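Local coordinates for ABC transporter substrate-binding protein (Streptococcus pneumoniae, PDB 4OHN), which binds histidine between its two lobes and probably delivers this or a related amino acid to a membrane-bound ABC importer, at residues 41-46 against 100-105; 84-89 against 132-137. One frame throughout, in Å; residues are numbered along the deposited sequence.

Contact 1: 41-46 against 100-105; sequences AGFDID and SYMKNE
In one of its two conformers, Met102 sets its terminal methyl over one face of the Phe43 ring, CE lying 3.4 Å from the ring centroid and 16° off the normal, a CH-pi contact displaced toward the rim. CE comes nearest to Phe43 CE2, at 3.3 Å. The sulfur stands farther back above the same face, SD 5.1 Å from the centroid, a distant Met-aromatic contact. With chi1 and chi2 extended, the thioether reaches straight across from the strand, and the bend at chi3 (-54°) turns CE onto the ring; an unbranched, flexible methionine suits such a reach. Phe43 opens helix 43-53, and the contact joins this helix, in one lobe of a family 3 solute-binding protein, to strand 102-111, with helix 235-244 adding Ile239, Trp243 and Phe244 around Phe43. Tyr101 slides past Phe43 in the opposite sense, its CE1 3.7 Å from Phe43 CE2. Its hydroxyl meets the buried carboxylate of Asp44, OH to OD1 2.6 Å, in a weak hydrogen bond, with the carboxylate and ring planes 79° apart. Asp44 has its CG anti to the carbonyl carbon, which brings the carboxylate to the phenol although CB does not point at the strand. Its stronger partner is Gly84 N, bonded to OD2, while Trp82 NE1 makes a weak bond to OD1.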
loop_
_atom_site.group_PDB
_atom_site.type_symbol
_atom_site.label_atom_id
_atom_site.label_comp_id
_atom_site.label_asym_id
_atom_site.label_seq_id
_atom_site.Cartn_x
_atom_site.Cartn_y
_atom_site.Cartn_z
ATOM N N ALA A 41 -12.346 -6.239 2.398
ATOM C CA ALA A 41 -11.596 -7.495 2.301
ATOM C C ALA A 41 -10.182 -7.213 1.839
ATOM O O ALA A 41 -9.884 -6.136 1.325
ATOM C CB ALA A 41 -12.257 -8.462 1.336
ATOM N N GLY A 42 -9.314 -8.195 2.014
ATOM C CA GLY A 42 -7.976 -8.127 1.492
ATOM C C GLY A 42 -6.955 -8.790 2.385
ATOM O O GLY A 42 -7.244 -9.237 3.495
ATOM N N PHE A 43 -5.740 -8.862 1.881
ATOM C CA PHE A 43 -4.630 -9.441 2.622
ATOM C C PHE A 43 -4.429 -8.788 3.977
ATOM O O PHE A 43 -4.287 -9.478 4.994
ATOM C CB PHE A 43 -3.343 -9.382 1.784
ATOM C CG PHE A 43 -2.144 -9.963 2.473
ATOM C CD1 PHE A 43 -1.782 -11.261 2.241
ATOM C CD2 PHE A 43 -1.377 -9.204 3.345
ATOM C CE1 PHE A 43 -0.672 -11.816 2.886
ATOM C CE2 PHE A 43 -0.282 -9.752 3.994
ATOM C CZ PHE A 43 0.076 -11.045 3.739
ATOM N N ASP A 44 -4.396 -7.463 4.007
ATOM C CA ASP A 44 -4.211 -6.761 5.266
ATOM C C ASP A 44 -5.425 -6.864 6.167
ATOM O O ASP A 44 -5.281 -6.879 7.385
ATOM C CB ASP A 44 -3.885 -5.284 5.036
ATOM C CG ASP A 44 -2.456 -5.054 4.574
ATOM O OD1 ASP A 44 -1.553 -5.885 4.845
ATOM O OD2 ASP A 44 -2.245 -3.993 3.930
ATOM N N ILE A 45 -6.629 -6.895 5.599
ATOM C CA ILE A 45 -7.819 -7.097 6.412
ATOM C C ILE A 45 -7.680 -8.430 7.153
ATOM O O ILE A 45 -7.858 -8.504 8.378
ATOM C CB ILE A 45 -9.118 -7.080 5.575
ATOM C CG1 ILE A 45 -9.237 -5.813 4.720
ATOM C CG2 ILE A 45 -10.323 -7.227 6.493
ATOM C CD1 ILE A 45 -9.219 -4.511 5.509
ATOM N N ASP A 46 -7.332 -9.478 6.423
ATOM C CA ASP A 46 -7.174 -10.795 7.023
ATOM C C ASP A 46 -6.005 -10.841 8.017
ATOM O O ASP A 46 -6.136 -11.405 9.114
ATOM C CB ASP A 46 -6.962 -11.841 5.910
ATOM C CG ASP A 46 -8.230 -12.119 5.093
ATOM O OD1 ASP A 46 -9.339 -11.684 5.470
ATOM O OD2 ASP A 46 -8.086 -12.802 4.060
ATOM N N SER A 100 8.625 -5.462 8.593
ATOM C CA SER A 100 7.997 -5.568 7.288
ATOM C C SER A 100 7.482 -6.989 7.034
ATOM O O SER A 100 8.079 -7.970 7.474
ATOM C CB SER A 100 8.963 -5.113 6.197
ATOM O OG SER A 100 9.300 -3.738 6.358
ATOM N N TYR A 101 6.378 -7.101 6.302
ATOM C CA TYR A 101 5.734 -8.404 6.099
ATOM C C TYR A 101 5.634 -8.845 4.655
ATOM O O TYR A 101 5.225 -9.972 4.398
ATOM C CB TYR A 101 4.360 -8.454 6.786
ATOM C CG TYR A 101 3.387 -7.430 6.292
ATOM C CD1 TYR A 101 2.595 -7.673 5.190
ATOM C CD2 TYR A 101 3.271 -6.190 6.918
ATOM C CE1 TYR A 101 1.699 -6.717 4.722
ATOM C CE2 TYR A 101 2.385 -5.230 6.449
ATOM C CZ TYR A 101 1.620 -5.499 5.351
ATOM O OH TYR A 101 0.713 -4.579 4.865
ATOM N N MET A 102 5.959 -7.957 3.709
ATOM C CA MET A 102 5.839 -8.221 2.259
ATOM C C MET A 102 6.736 -7.274 1.439
ATOM O O MET A 102 6.787 -6.077 1.722
ATOM C CB MET A 102 4.374 -8.028 1.830
ATOM C CG MET A 102 4.036 -8.493 0.409
ATOM S SD MET A 102 2.303 -8.239 -0.072
ATOM C CE MET A 102 1.409 -9.055 1.240
ATOM N N LYS A 103 7.416 -7.785 0.410
ATOM C CA LYS A 103 8.126 -6.918 -0.517
ATOM C C LYS A 103 7.157 -6.321 -1.526
ATOM O O LYS A 103 6.096 -6.868 -1.804
ATOM C CB LYS A 103 9.215 -7.692 -1.264
ATOM C CG LYS A 103 10.219 -8.376 -0.337
ATOM C CD LYS A 103 10.865 -7.387 0.623
ATOM C CE LYS A 103 11.851 -8.069 1.549
ATOM N NZ LYS A 103 12.641 -7.079 2.325
ATOM N N ASN A 104 7.562 -5.202 -2.115
ATOM C CA ASN A 104 6.771 -4.552 -3.143
ATOM C C ASN A 104 7.704 -3.783 -4.051
ATOM O O ASN A 104 8.838 -3.481 -3.669
ATOM C CB ASN A 104 5.764 -3.613 -2.486
ATOM C CG ASN A 104 4.880 -2.886 -3.484
ATOM O OD1 ASN A 104 4.214 -3.508 -4.356
ATOM N ND2 ASN A 104 4.944 -1.555 -3.424
ATOM N N GLU A 105 7.249 -3.508 -5.262
ATOM C CA GLU A 105 8.010 -2.716 -6.215
ATOM C C GLU A 105 7.092 -1.722 -6.869
ATOM O O GLU A 105 5.910 -1.980 -7.029
ATOM C CB GLU A 105 8.647 -3.590 -7.294
ATOM C CG GLU A 105 9.655 -4.616 -6.761
ATOM C CD GLU A 105 9.004 -5.844 -6.123
ATOM O OE1 GLU A 105 8.067 -6.421 -6.720
ATOM O OE2 GLU A 105 9.439 -6.245 -5.022
#

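Contact 2: 84-89 against 132-137; sequences GYSATD and GSSGYA. With HIS (histidine), chain B; ACT (acetate ion), chain D.
The amino nitrogen of the bound histidine, HIS N, is gripped from segment 84-89 by Gly84 O at 2.8 Å and Ser86 OG at 2.9 Å; Asp179 also bonds the ligand, probably at this ammonium. The ligand carboxylate is shared between the segments: Ser86 N gives an almost straight bond to HIS O (3.0 Å, 176°), and Ser134 N a more bent one to HIS OXT (3.0 Å, 147°). The Ser86 chi1 of -59° puts OG near the ligand amino group, while the backbone N-H independently holds HIS O; one small residue thus serves both ammonium and carboxylate. Across the contact Ser134 OG lies 3.3 Å from Ser86 OG, and Glu206 accepts from both hydroxyls, one on each carboxylate oxygen. Nearby, Thr88 CG2 packs on Ser134 CB. Ser133 is the N-cap of helix 134-141, its OG accepting from Tyr136 N; the ligand carboxylate therefore faces a helix N terminus, whose dipole would probably favour its negative charge. Arg91 also binds the ligand. The site lies where the loop between strand 80-81 and helix 89-92 meets helix 134-141, with strand 206-212 running alongside the loop.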
loop_
_atom_site.group_PDB
_atom_site.type_symbol
_atom_site.label_atom_id
_atom_site.label_comp_id
_atom_site.label_asym_id
_atom_site.label_seq_id
_atom_site.Cartn_x
_atom_site.Cartn_y
_atom_site.Cartn_z
ATOM N N GLY A 84 -0.949 -1.920 2.631
ATOM C CA GLY A 84 0.189 -1.847 1.731
ATOM C C GLY A 84 0.996 -0.578 1.944
ATOM O O GLY A 84 1.371 0.100 0.975
ATOM N N TYR A 85 1.274 -0.280 3.211
ATOM C CA TYR A 85 1.928 0.968 3.571
ATOM C C TYR A 85 3.445 0.785 3.460
ATOM O O TYR A 85 4.065 0.064 4.258
ATOM C CB TYR A 85 1.500 1.380 4.974
ATOM C CG TYR A 85 1.926 2.745 5.471
ATOM C CD1 TYR A 85 1.910 3.872 4.658
ATOM C CD2 TYR A 85 2.274 2.922 6.794
ATOM C CE1 TYR A 85 2.253 5.123 5.153
ATOM C CE2 TYR A 85 2.617 4.160 7.291
ATOM C CZ TYR A 85 2.611 5.255 6.471
ATOM O OH TYR A 85 2.967 6.455 7.005
ATOM N N SER A 86 4.063 1.441 2.488
ATOM C CA SER A 86 5.491 1.275 2.226
ATOM C C SER A 86 6.332 1.944 3.295
ATOM O O SER A 86 6.145 3.129 3.603
ATOM C CB SER A 86 5.829 1.858 0.864
ATOM O OG SER A 86 5.064 1.184 -0.126
ATOM N N ALA A 87 7.267 1.179 3.853
ATOM C CA ALA A 87 8.138 1.652 4.930
ATOM C C ALA A 87 9.350 2.332 4.352
ATOM O O ALA A 87 10.336 1.679 4.000
ATOM C CB ALA A 87 8.550 0.491 5.831
ATOM N N THR A 88 9.271 3.649 4.240
ATOM C CA THR A 88 10.321 4.448 3.613
ATOM C C THR A 88 11.057 5.289 4.643
ATOM O O THR A 88 10.532 5.576 5.710
ATOM C CB THR A 88 9.727 5.389 2.557
ATOM O OG1 THR A 88 8.948 6.391 3.208
ATOM C CG2 THR A 88 8.841 4.625 1.572
ATOM N N ASP A 89 12.280 5.696 4.312
ATOM C CA ASP A 89 13.071 6.516 5.216
ATOM C C ASP A 89 12.378 7.813 5.562
ATOM O O ASP A 89 12.395 8.240 6.705
ATOM C CB ASP A 89 14.428 6.849 4.593
ATOM C CG ASP A 89 15.382 5.673 4.591
ATOM O OD1 ASP A 89 15.100 4.661 5.264
ATOM O OD2 ASP A 89 16.432 5.770 3.924
ATOM N N GLY A 132 -0.735 10.736 -2.738
ATOM C CA GLY A 132 -0.231 10.453 -1.394
ATOM C C GLY A 132 0.677 9.238 -1.317
ATOM O O GLY A 132 1.014 8.766 -0.238
ATOM N N SER A 133 1.052 8.707 -2.477
ATOM C CA SER A 133 1.804 7.452 -2.512
ATOM C C SER A 133 3.305 7.593 -2.339
ATOM O O SER A 133 3.913 8.618 -2.651
ATOM C CB SER A 133 1.550 6.715 -3.815
ATOM O OG SER A 133 2.164 7.338 -4.931
ATOM N N SER A 134 3.908 6.519 -1.871
ATOM C CA SER A 134 5.356 6.427 -1.783
ATOM C C SER A 134 5.952 6.494 -3.197
ATOM O O SER A 134 7.049 7.002 -3.380
ATOM C CB SER A 134 5.749 5.142 -1.053
ATOM O OG SER A 134 5.153 4.044 -1.669
ATOM N N GLY A 135 5.239 5.974 -4.175
ATOM C CA GLY A 135 5.695 6.058 -5.557
ATOM C C GLY A 135 5.888 7.490 -6.011
ATOM O O GLY A 135 6.912 7.822 -6.632
ATOM N N TYR A 136 4.921 8.347 -5.737
ATOM C CA TYR A 136 5.067 9.742 -6.112
ATOM C C TYR A 136 6.244 10.380 -5.395
ATOM O O TYR A 136 7.004 11.172 -5.983
ATOM C CB TYR A 136 3.779 10.552 -5.854
ATOM C CG TYR A 136 3.943 11.993 -6.258
ATOM C CD1 TYR A 136 4.008 12.336 -7.595
ATOM C CD2 TYR A 136 4.144 12.986 -5.327
ATOM C CE1 TYR A 136 4.222 13.644 -7.989
ATOM C CE2 TYR A 136 4.364 14.299 -5.723
ATOM C CZ TYR A 136 4.393 14.607 -7.056
ATOM O OH TYR A 136 4.590 15.905 -7.476
ATOM N N ALA A 137 6.432 10.052 -4.123
ATOM C CA ALA A 137 7.565 10.603 -3.398
ATOM C C ALA A 137 8.893 10.173 -4.049
ATOM O O ALA A 137 9.826 10.952 -4.145
ATOM C CB ALA A 137 7.538 10.179 -1.925
HETATM N N HIS B . 2.401 1.602 -1.173
HETATM C CA HIS B . 1.990 2.999 -1.456
HETATM C C HIS B . 2.073 3.848 -0.208
HETATM O O HIS B . 2.405 3.313 0.874
HETATM C CB HIS B . 0.610 3.080 -2.153
HETATM C CG HIS B . -0.604 2.888 -1.293
HETATM N ND1 HIS B . -1.767 3.604 -1.531
HETATM C CD2 HIS B . -0.899 2.028 -0.287
HETATM C CE1 HIS B . -2.703 3.212 -0.690
HETATM N NE2 HIS B . -2.207 2.251 0.073
HETATM O OXT HIS B . 1.817 5.065 -0.329
HETATM C C ACT D . 3.316 9.660 5.821
HETATM O O ACT D . 2.832 8.599 5.404
HETATM O OXT ACT D . 3.405 10.570 4.971
HETATM C CH3 ACT D . 3.760 9.811 7.245
#

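In the fold
After helix 11-17 and strand 19-24 the chain runs through the small three-stranded sheet into helix 43-53, where the first half of contact 1 lies. It continues through strands 58-63 and 80-81 to the loop 84-89, the first half of contact 2, and only then returns at 100-105 to close contact 1. Contact 2 closes later, at helix 134-141, so the two loops cross rather than nest. Contact 1 fastens the first lobe to a strand that probably leads on toward the second, while contact 2 bridges the two lobes across the ligand. They meet at the Asp44-Gly84 junction, which links the buried interior of contact 1 with the histidine pocket.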